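Local coordinates for protein AlkD2 (Streptococcus mutans, PDB 6M9M) that binds inosine-5'-monophosphate and belongs to the HEAT-like repeat family of DNA glycosylases, although its own function is unknown, at residues A[102-107]-A[137-142]; A[129-134]-A[169-174]; A[161-166]-A[194-199]. All coordinates share one frame; numbering follows the deposited sequence. Where two conformers were deposited one is given.

Contact 1: residues A[102-107]-A[137-142]; sequences IGYKKA and PYFKEN
Tyr104 and Lys105 meet Pro137, Tyr138 and Phe139 in an apolar loop-to-loop contact that joins the turn between helices 85-102 and 108-115 to the loop leading into helix 143-151. Tyr104 approaches with its CB and the CD2 side of its ring, which Pro137 meets obliquely: CB lies 3.3 Å from the carbonyl oxygen of Pro137, and CD2 reaches Pro137 CD at 3.7 Å. Phe139 CE2 also comes obliquely to Tyr104 CB, at 4.3 Å. Lys105 runs across one face of the Tyr138 ring. With CG turned anti to the backbone N (chi1 -175°), its CB, CG and CD pass along the CD1-CE1 side, and CG stands 4.2 Å from the ring centroid, an off-centre CH-pi contact. The Tyr138 loop is tied up from within, Asn142 ND2 donating to Tyr138 O at 2.9 Å. Tyr104 OH is bonded to Asp96 of helix 85-102, which anchors the ring to the helix before the turn. Phe139 reaches inward to Leu108 and Ile111 of helix 108-115. The join between the two loops is therefore made by van der Waals contacts, mostly between carbons, with one backbone carbonyl oxygen against Tyr104 CB, while the polar groups that fix its shape bond within each side: dispersion and burial, not directional bonding, hold the loops together.

Contact 2: residues A[129-134]-A[169-174]; sequences GLRIWT and LRDISK
Arg131 and Asp171 face each other side-on, the long arginine chain crossing the short aspartate at about a right angle and the guanidinium and carboxylate planes only 23° apart. NE and NH2 each take one oxygen: NE to OD2 of Asp171 at 2.8 Å and NH2 to Asp171 OD1 at 3.0 Å, both with N-H...O angles of 175°. The oxygens lie almost in the guanidinium plane and are met on their syn sides, so the pair of bonds fixes the rotation of both groups. A bend at chi3 (65°) in Arg131 brings this NE-NH2 edge round to the helix, and NH1 is held by a second carboxylate, Glu128. Asp171 OD2 also accepts a bond from a water at 2.8 Å, and that water in turn accepts from Trp133 N, so the salt bridge is linked to the backbone of the loop. Ile132, which follows a cis peptide bond, lays CG1 and CG2 against the carboxylate and CB of Asp171, with CG2 3.8 Å from that CB. Farther along, Thr134 and Ile172 cross nearly perpendicularly, Thr134 OG1 lying 3.6 Å from Ile172 CG1, while Trp133 CB approaches Ile172 CD1 at 4.3 Å. The contact thus clamps the loop leaving helix 120-129 onto helix 159-175. Helix 143-151 lies beside both partners: its Ile150 touches Trp133 and Ile172, and the Trp133 indole, bonded through NE1 to Thr127 O, also packs on Ala146.

Contact 3: residues A[161-166]-A[194-199]; sequences VRKSVG and INQVYK
Two hydrogen bonds from Arg162 to Gln196 make up the polar part of this helix-to-helix contact. Both NE and NH2 donate to the same oxygen, Gln196 OE1, at 2.8 and 3.0 Å. The oxygen sits at the edge of the guanidinium, near its plane, whereas the amide plane is turned 42° from it. A chi1 of 177° puts Gln196 CG anti to the backbone N and sends the extended chain across to the arginine. The other ends are held too: Arg162 NH1 bonds to Asp156 O, and Gln196 NE2 to Glu159, whose carboxylate probably strengthens the polarisation of the amide. Apolar contacts centre on Val197. Its CG2 rests 3.8 Å from Arg162 CB, and its CG1 meets Val165 CG1 at 3.8 Å. Gly166, with no side chain, lets Val197 CG1 come within 3.9 Å of its CA and the backbones approach to 4.5 Å, CA to CA of Val197. The helices run in broadly the same direction: the axes of the short segments 161-166 and 194-199 approach to 8.4 Å, with a signed crossing angle of -36°. Such side-by-side helices, closely packed, are characteristic of the stacked all-helical array of HEAT-like repeat proteins.

Contacts 1 and 2 adjoin, their centres 14 Å apart: Phe139 CB lies 3.2 Å from Trp133 O, and the Phe139 and Trp133 rings meet edge-to-face, so the loop 130-142 ties both together. Contacts 2 and 3 share helix 159-175, with centres 13 Å apart, and Glu128 links them further by holding Arg131 of one and Ser164 of the other. Contacts 1 and 3 do not touch, their nearest atoms being about 13 Å apart. None of the contacts includes the IMP-binding residues His18, Gly19, Trp85 and Arg86. The side chains of Lys163 and Arg131 lie about 9 and 10 Å from the bound nucleotide.

Contact 1: residues A[102-107]-A[137-142]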
loop_
_atom_site.group_PDB
_atom_site.type_symbol
_atom_site.label_atom_id
_atom_site.label_comp_id
_atom_site.label_asym_id
_atom_site.label_seq_id
_atom_site.Cartn_x
_atom_site.Cartn_y
_atom_site.Cartn_z
ATOM N N ILE A 102 -11.553 -0.409 8.365
ATOM C CA ILE A 102 -12.093 -1.594 9.012
ATOM C C ILE A 102 -11.489 -1.787 10.389
ATOM O O ILE A 102 -12.135 -2.354 11.273
ATOM C CB ILE A 102 -11.900 -2.835 8.129
ATOM C CG1 ILE A 102 -12.749 -3.981 8.670
ATOM C CG2 ILE A 102 -10.444 -3.219 8.097
ATOM C CD1 ILE A 102 -12.711 -5.216 7.798
ATOM N N GLY A 103 -10.259 -1.319 10.590
ATOM C CA GLY A 103 -9.498 -1.544 11.807
ATOM C C GLY A 103 -8.360 -2.510 11.541
ATOM O O GLY A 103 -8.571 -3.557 10.934
ATOM N N TYR A 104 -7.147 -2.181 11.974
ATOM C CA TYR A 104 -5.991 -2.990 11.601
ATOM C C TYR A 104 -6.105 -4.428 12.094
ATOM O O TYR A 104 -5.783 -5.362 11.351
ATOM C CB TYR A 104 -4.685 -2.305 12.022
ATOM C CG TYR A 104 -4.415 -1.074 11.184
ATOM C CD1 TYR A 104 -3.741 -1.165 9.974
ATOM C CD2 TYR A 104 -4.862 0.169 11.583
ATOM C CE1 TYR A 104 -3.533 -0.056 9.196
ATOM C CE2 TYR A 104 -4.655 1.294 10.802
ATOM C CZ TYR A 104 -3.995 1.171 9.609
ATOM O OH TYR A 104 -3.799 2.300 8.836
ATOM N N LYS A 105 -6.551 -4.638 13.332
ATOM C CA LYS A 105 -6.726 -6.004 13.815
ATOM C C LYS A 105 -7.752 -6.757 12.979
ATOM O O LYS A 105 -7.515 -7.906 12.587
ATOM C CB LYS A 105 -7.102 -6.021 15.291
ATOM C CG LYS A 105 -7.175 -7.441 15.902
ATOM C CD LYS A 105 -7.462 -7.350 17.390
ATOM C CE LYS A 105 -7.563 -8.717 18.049
ATOM N NZ LYS A 105 -8.731 -9.504 17.575
ATOM N N LYS A 106 -8.887 -6.122 12.671
ATOM C CA LYS A 106 -9.903 -6.776 11.857
ATOM C C LYS A 106 -9.433 -7.019 10.432
ATOM O O LYS A 106 -9.943 -7.928 9.774
ATOM C CB LYS A 106 -11.202 -5.979 11.880
ATOM C CG LYS A 106 -11.950 -6.081 13.207
ATOM C CD LYS A 106 -13.222 -5.247 13.205
ATOM C CE LYS A 106 -14.022 -5.445 14.486
ATOM N NZ LYS A 106 -15.374 -4.836 14.434
ATOM N N ALA A 107 -8.458 -6.249 9.959
ATOM C CA ALA A 107 -7.934 -6.362 8.610
ATOM C C ALA A 107 -6.879 -7.452 8.449
ATOM O O ALA A 107 -6.465 -7.712 7.315
ATOM C CB ALA A 107 -7.306 -5.029 8.191
ATOM N N PRO A 137 -2.501 1.369 14.862
ATOM C CA PRO A 137 -3.181 0.562 15.881
ATOM C C PRO A 137 -2.972 -0.932 15.649
ATOM O O PRO A 137 -2.761 -1.398 14.525
ATOM C CB PRO A 137 -4.654 0.965 15.735
ATOM C CG PRO A 137 -4.604 2.359 15.136
ATOM C CD PRO A 137 -3.401 2.354 14.230
ATOM N N TYR A 138 -3.043 -1.675 16.753
ATOM C CA TYR A 138 -2.807 -3.108 16.831
ATOM C C TYR A 138 -1.317 -3.431 16.728
ATOM O O TYR A 138 -0.742 -4.030 17.644
ATOM C CB TYR A 138 -3.613 -3.920 15.816
ATOM C CG TYR A 138 -3.350 -5.396 16.030
ATOM C CD1 TYR A 138 -3.882 -6.060 17.129
ATOM C CD2 TYR A 138 -2.539 -6.118 15.155
ATOM C CE1 TYR A 138 -3.630 -7.385 17.346
ATOM C CE2 TYR A 138 -2.279 -7.448 15.365
ATOM C CZ TYR A 138 -2.827 -8.078 16.470
ATOM O OH TYR A 138 -2.595 -9.409 16.708
ATOM N N PHE A 139 -0.677 -3.037 15.629
ATOM C CA PHE A 139 0.761 -3.285 15.501
ATOM C C PHE A 139 1.574 -2.513 16.535
ATOM O O PHE A 139 2.625 -2.995 16.986
ATOM C CB PHE A 139 1.213 -2.984 14.077
ATOM C CG PHE A 139 0.574 -3.882 13.057
ATOM C CD1 PHE A 139 0.789 -5.248 13.100
ATOM C CD2 PHE A 139 -0.275 -3.380 12.094
ATOM C CE1 PHE A 139 0.174 -6.093 12.190
ATOM C CE2 PHE A 139 -0.886 -4.217 11.182
ATOM C CZ PHE A 139 -0.654 -5.565 11.231
ATOM N N LYS A 140 1.116 -1.324 16.930
ATOM C CA LYS A 140 1.840 -0.548 17.927
ATOM C C LYS A 140 1.900 -1.302 19.247
ATOM O O LYS A 140 2.929 -1.293 19.935
ATOM C CB LYS A 140 1.162 0.810 18.112
ATOM C CG LYS A 140 1.740 1.635 19.246
ATOM C CD LYS A 140 1.319 3.100 19.173
ATOM C CE LYS A 140 -0.187 3.301 19.155
ATOM N NZ LYS A 140 -0.765 3.386 17.774
ATOM N N GLU A 141 0.812 -1.974 19.610
ATOM C CA GLU A 141 0.759 -2.726 20.851
ATOM C C GLU A 141 1.296 -4.138 20.711
ATOM O O GLU A 141 1.598 -4.777 21.729
ATOM C CB GLU A 141 -0.683 -2.788 21.374
ATOM C CG GLU A 141 -1.279 -1.437 21.727
ATOM C CD GLU A 141 -1.749 -0.657 20.518
ATOM O OE1 GLU A 141 -2.179 -1.264 19.511
ATOM O OE2 GLU A 141 -1.678 0.588 20.577
ATOM N N ASN A 142 1.432 -4.624 19.476
ATOM C CA ASN A 142 1.857 -5.994 19.197
ATOM C C ASN A 142 2.907 -5.962 18.096
ATOM O O ASN A 142 2.695 -6.475 16.996
ATOM C CB ASN A 142 0.665 -6.844 18.773
ATOM C CG ASN A 142 -0.405 -6.890 19.815
ATOM O OD1 ASN A 142 -0.340 -7.687 20.748
ATOM N ND2 ASN A 142 -1.385 -6.027 19.679
#

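Contact 2: residues A[129-134]-A[169-174]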
loop_
_atom_site.group_PDB
_atom_site.type_symbol
_atom_site.label_atom_id
_atom_site.label_comp_id
_atom_site.label_asym_id
_atom_site.label_seq_id
_atom_site.Cartn_x
_atom_site.Cartn_y
_atom_site.Cartn_z
ATOM N N GLY A 129 2.439 0.215 2.155
ATOM C CA GLY A 129 1.328 1.064 2.551
ATOM C C GLY A 129 1.144 1.179 4.048
ATOM O O GLY A 129 0.686 2.207 4.536
ATOM N N LEU A 130 1.518 0.147 4.798
ATOM C CA LEU A 130 1.386 0.168 6.247
ATOM C C LEU A 130 2.588 0.801 6.955
ATOM O O LEU A 130 2.548 0.970 8.180
ATOM C CB LEU A 130 1.112 -1.238 6.788
ATOM C CG LEU A 130 -0.366 -1.645 6.815
ATOM C CD1 LEU A 130 -0.959 -1.706 5.417
ATOM C CD2 LEU A 130 -0.512 -2.971 7.555
ATOM N N ARG A 131 3.654 1.166 6.234
ATOM C CA ARG A 131 4.791 1.806 6.901
ATOM C C ARG A 131 4.359 3.160 7.465
ATOM O O ARG A 131 3.617 3.905 6.811
ATOM C CB ARG A 131 5.920 2.018 5.895
ATOM C CG ARG A 131 6.578 0.729 5.398
ATOM C CD ARG A 131 7.652 1.019 4.356
ATOM N NE ARG A 131 8.739 1.769 4.968
ATOM C CZ ARG A 131 9.696 2.382 4.297
ATOM N NH1 ARG A 131 9.717 2.315 2.975
ATOM N NH2 ARG A 131 10.635 3.042 4.957
ATOM N N ILE A 132 4.798 3.496 8.683
ATOM C CA ILE A 132 5.544 2.656 9.622
ATOM C C ILE A 132 4.560 1.734 10.336
ATOM O O ILE A 132 3.599 2.204 10.955
ATOM C CB ILE A 132 6.296 3.569 10.621
ATOM C CG1 ILE A 132 7.310 4.422 9.859
ATOM C CG2 ILE A 132 6.914 2.731 11.718
ATOM C CD1 ILE A 132 7.960 5.545 10.680
ATOM N N TRP A 133 4.763 0.419 10.248
ATOM C CA TRP A 133 3.713 -0.505 10.671
ATOM C C TRP A 133 3.383 -0.321 12.149
ATOM O O TRP A 133 2.216 -0.351 12.537
ATOM C CB TRP A 133 4.113 -1.955 10.437
ATOM C CG TRP A 133 4.015 -2.506 9.046
ATOM C CD1 TRP A 133 4.598 -2.020 7.900
ATOM C CD2 TRP A 133 3.335 -3.706 8.674
ATOM N NE1 TRP A 133 4.313 -2.857 6.835
ATOM C CE2 TRP A 133 3.524 -3.886 7.288
ATOM C CE3 TRP A 133 2.574 -4.645 9.377
ATOM C CZ2 TRP A 133 2.997 -4.967 6.605
ATOM C CZ3 TRP A 133 2.044 -5.717 8.692
ATOM C CH2 TRP A 133 2.263 -5.867 7.315
ATOM N N THR A 134 4.403 -0.136 12.986
ATOM C CA THR A 134 4.217 -0.048 14.428
ATOM C C THR A 134 3.743 1.325 14.894
ATOM O O THR A 134 3.590 1.520 16.097
ATOM C CB THR A 134 5.495 -0.490 15.135
ATOM O OG1 THR A 134 6.625 0.145 14.530
ATOM C CG2 THR A 134 5.657 -1.988 15.033
ATOM N N LEU A 169 11.247 -3.076 8.058
ATOM C CA LEU A 169 11.906 -3.546 9.270
ATOM C C LEU A 169 12.841 -2.476 9.831
ATOM O O LEU A 169 12.950 -2.324 11.053
ATOM C CB LEU A 169 12.670 -4.839 8.989
ATOM C CG LEU A 169 11.828 -6.074 8.675
ATOM C CD1 LEU A 169 12.711 -7.201 8.165
ATOM C CD2 LEU A 169 11.036 -6.550 9.886
ATOM N N ARG A 170 13.529 -1.738 8.952
ATOM C CA ARG A 170 14.376 -0.626 9.381
ATOM C C ARG A 170 13.572 0.407 10.159
ATOM O O ARG A 170 14.025 0.883 11.210
ATOM C CB ARG A 170 15.025 -0.002 8.150
ATOM C CG ARG A 170 16.136 0.994 8.400
ATOM C CD ARG A 170 16.542 1.615 7.077
ATOM N NE ARG A 170 17.655 2.559 7.069
ATOM C CZ ARG A 170 18.891 2.277 6.652
ATOM N NH1 ARG A 170 19.794 3.237 6.620
ATOM N NH2 ARG A 170 19.228 1.045 6.298
ATOM N N ASP A 171 12.364 0.743 9.676
ATOM C CA ASP A 171 11.505 1.663 10.414
ATOM C C ASP A 171 11.302 1.166 11.849
ATOM O O ASP A 171 11.428 1.918 12.829
ATOM C CB ASP A 171 10.082 1.706 9.828
ATOM C CG ASP A 171 9.965 2.232 8.404
ATOM O OD1 ASP A 171 10.752 3.074 7.935
ATOM O OD2 ASP A 171 8.942 1.837 7.773
ATOM N N ILE A 172 10.909 -0.107 11.974
ATOM C CA ILE A 172 10.539 -0.678 13.266
ATOM C C ILE A 172 11.740 -0.723 14.191
ATOM O O ILE A 172 11.598 -0.535 15.405
ATOM C CB ILE A 172 9.889 -2.062 13.048
ATOM C CG1 ILE A 172 8.589 -1.918 12.261
ATOM C CG2 ILE A 172 9.621 -2.760 14.373
ATOM C CD1 ILE A 172 8.036 -3.241 11.765
ATOM N N SER A 173 12.930 -0.963 13.641
ATOM C CA SER A 173 14.125 -1.100 14.456
ATOM C C SER A 173 14.452 0.158 15.240
ATOM O O SER A 173 15.138 0.068 16.267
ATOM C CB SER A 173 15.328 -1.439 13.576
ATOM O OG SER A 173 15.791 -0.295 12.871
ATOM N N LYS A 174 13.972 1.326 14.796
ATOM C CA LYS A 174 14.311 2.577 15.461
ATOM C C LYS A 174 13.551 2.735 16.762
ATOM O O LYS A 174 14.034 3.396 17.679
ATOM C CB LYS A 174 14.034 3.755 14.528
ATOM C CG LYS A 174 14.957 3.733 13.321
ATOM C CD LYS A 174 14.404 4.573 12.189
ATOM C CE LYS A 174 15.249 4.454 10.959
ATOM N NZ LYS A 174 14.734 5.203 9.796
HETATM O O HOH W 1 7.370 -0.160 8.917
#

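Contact 3: residues A[161-166]-A[194-199]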
loop_
_atom_site.group_PDB
_atom_site.type_symbol
_atom_site.label_atom_id
_atom_site.label_comp_id
_atom_site.label_asym_id
_atom_site.label_seq_id
_atom_site.Cartn_x
_atom_site.Cartn_y
_atom_site.Cartn_z
ATOM N N VAL A 161 9.685 -5.508 -3.981
ATOM C CA VAL A 161 9.154 -5.966 -2.703
ATOM C C VAL A 161 10.240 -5.936 -1.632
ATOM O O VAL A 161 10.024 -5.441 -0.521
ATOM C CB VAL A 161 8.525 -7.363 -2.841
ATOM C CG1 VAL A 161 8.085 -7.875 -1.466
ATOM C CG2 VAL A 161 7.318 -7.328 -3.783
ATOM N N ARG A 162 11.416 -6.500 -1.935
ATOM C CA ARG A 162 12.451 -6.638 -0.912
ATOM C C ARG A 162 12.897 -5.293 -0.351
ATOM O O ARG A 162 13.211 -5.191 0.837
ATOM C CB ARG A 162 13.658 -7.408 -1.439
ATOM C CG ARG A 162 13.389 -8.864 -1.750
ATOM C CD ARG A 162 14.665 -9.657 -1.957
ATOM N NE ARG A 162 15.524 -9.137 -3.018
ATOM C CZ ARG A 162 15.423 -9.433 -4.312
ATOM N NH1 ARG A 162 14.474 -10.241 -4.753
ATOM N NH2 ARG A 162 16.288 -8.918 -5.181
ATOM N N LYS A 163 12.951 -4.250 -1.187
ATOM C CA LYS A 163 13.327 -2.937 -0.673
ATOM C C LYS A 163 12.301 -2.439 0.332
ATOM O O LYS A 163 12.659 -1.884 1.375
ATOM C CB LYS A 163 13.491 -1.953 -1.824
ATOM C CG LYS A 163 14.733 -2.240 -2.656
ATOM C CD LYS A 163 14.907 -1.250 -3.784
ATOM C CE LYS A 163 16.263 -1.419 -4.449
ATOM N NZ LYS A 163 16.450 -0.475 -5.580
ATOM N N SER A 164 11.017 -2.657 0.057
ATOM C CA SER A 164 9.971 -2.275 1.006
ATOM C C SER A 164 10.047 -3.104 2.286
ATOM O O SER A 164 9.894 -2.569 3.387
ATOM C CB SER A 164 8.629 -2.410 0.303
ATOM O OG SER A 164 7.567 -2.010 1.113
ATOM N N VAL A 165 10.315 -4.398 2.160
ATOM C CA VAL A 165 10.452 -5.280 3.318
ATOM C C VAL A 165 11.597 -4.821 4.206
ATOM O O VAL A 165 11.439 -4.658 5.417
ATOM C CB VAL A 165 10.669 -6.727 2.835
ATOM C CG1 VAL A 165 11.065 -7.651 3.977
ATOM C CG2 VAL A 165 9.428 -7.255 2.148
ATOM N N GLY A 166 12.775 -4.626 3.618
ATOM C CA GLY A 166 13.914 -4.229 4.417
ATOM C C GLY A 166 13.730 -2.880 5.080
ATOM O O GLY A 166 14.089 -2.693 6.242
ATOM N N ILE A 194 17.945 -12.528 0.884
ATOM C CA ILE A 194 17.912 -12.262 2.320
ATOM C C ILE A 194 19.022 -11.294 2.715
ATOM O O ILE A 194 18.861 -10.494 3.647
ATOM C CB ILE A 194 17.941 -13.574 3.132
ATOM C CG1 ILE A 194 17.472 -13.308 4.564
ATOM C CG2 ILE A 194 19.340 -14.204 3.102
ATOM C CD1 ILE A 194 17.303 -14.553 5.401
ATOM N N ASN A 195 20.165 -11.348 2.030
ATOM C CA ASN A 195 21.253 -10.428 2.351
ATOM C C ASN A 195 20.892 -8.997 1.993
ATOM O O ASN A 195 21.232 -8.066 2.730
ATOM C CB ASN A 195 22.546 -10.882 1.688
ATOM C CG ASN A 195 23.266 -11.905 2.519
ATOM O OD1 ASN A 195 23.795 -11.593 3.581
ATOM N ND2 ASN A 195 23.274 -13.146 2.057
ATOM N N GLN A 196 20.167 -8.804 0.894
ATOM C CA GLN A 196 19.718 -7.466 0.543
ATOM C C GLN A 196 18.802 -6.902 1.631
ATOM O O GLN A 196 18.944 -5.743 2.060
ATOM C CB GLN A 196 18.997 -7.514 -0.803
ATOM C CG GLN A 196 18.442 -6.178 -1.191
ATOM C CD GLN A 196 17.959 -6.129 -2.609
ATOM O OE1 GLN A 196 17.444 -7.118 -3.143
ATOM N NE2 GLN A 196 18.137 -4.976 -3.249
ATOM N N VAL A 197 17.847 -7.709 2.082
ATOM C CA VAL A 197 16.908 -7.268 3.101
ATOM C C VAL A 197 17.630 -7.036 4.420
ATOM O O VAL A 197 17.370 -6.047 5.114
ATOM C CB VAL A 197 15.785 -8.314 3.232
ATOM C CG1 VAL A 197 14.875 -7.985 4.410
ATOM C CG2 VAL A 197 14.969 -8.411 1.939
ATOM N N TYR A 198 18.538 -7.949 4.788
ATOM C CA TYR A 198 19.258 -7.828 6.048
ATOM C C TYR A 198 20.032 -6.518 6.127
ATOM O O TYR A 198 20.025 -5.851 7.169
ATOM C CB TYR A 198 20.192 -9.019 6.222
ATOM C CG TYR A 198 20.946 -9.000 7.533
ATOM C CD1 TYR A 198 20.398 -9.581 8.658
ATOM C CD2 TYR A 198 22.187 -8.403 7.641
ATOM C CE1 TYR A 198 21.071 -9.571 9.873
ATOM C CE2 TYR A 198 22.881 -8.390 8.853
ATOM C CZ TYR A 198 22.311 -8.972 9.968
ATOM O OH TYR A 198 22.981 -8.980 11.180
ATOM N N LYS A 199 20.714 -6.132 5.046
ATOM C CA LYS A 199 21.483 -4.893 5.089
ATOM C C LYS A 199 20.580 -3.697 5.355
ATOM O O LYS A 199 20.920 -2.829 6.165
ATOM C CB LYS A 199 22.252 -4.683 3.797
ATOM C CG LYS A 199 23.458 -5.577 3.637
ATOM C CD LYS A 199 24.179 -5.275 2.323
ATOM C CE LYS A 199 25.463 -6.060 2.176
ATOM N NZ LYS A 199 25.186 -7.516 2.017
#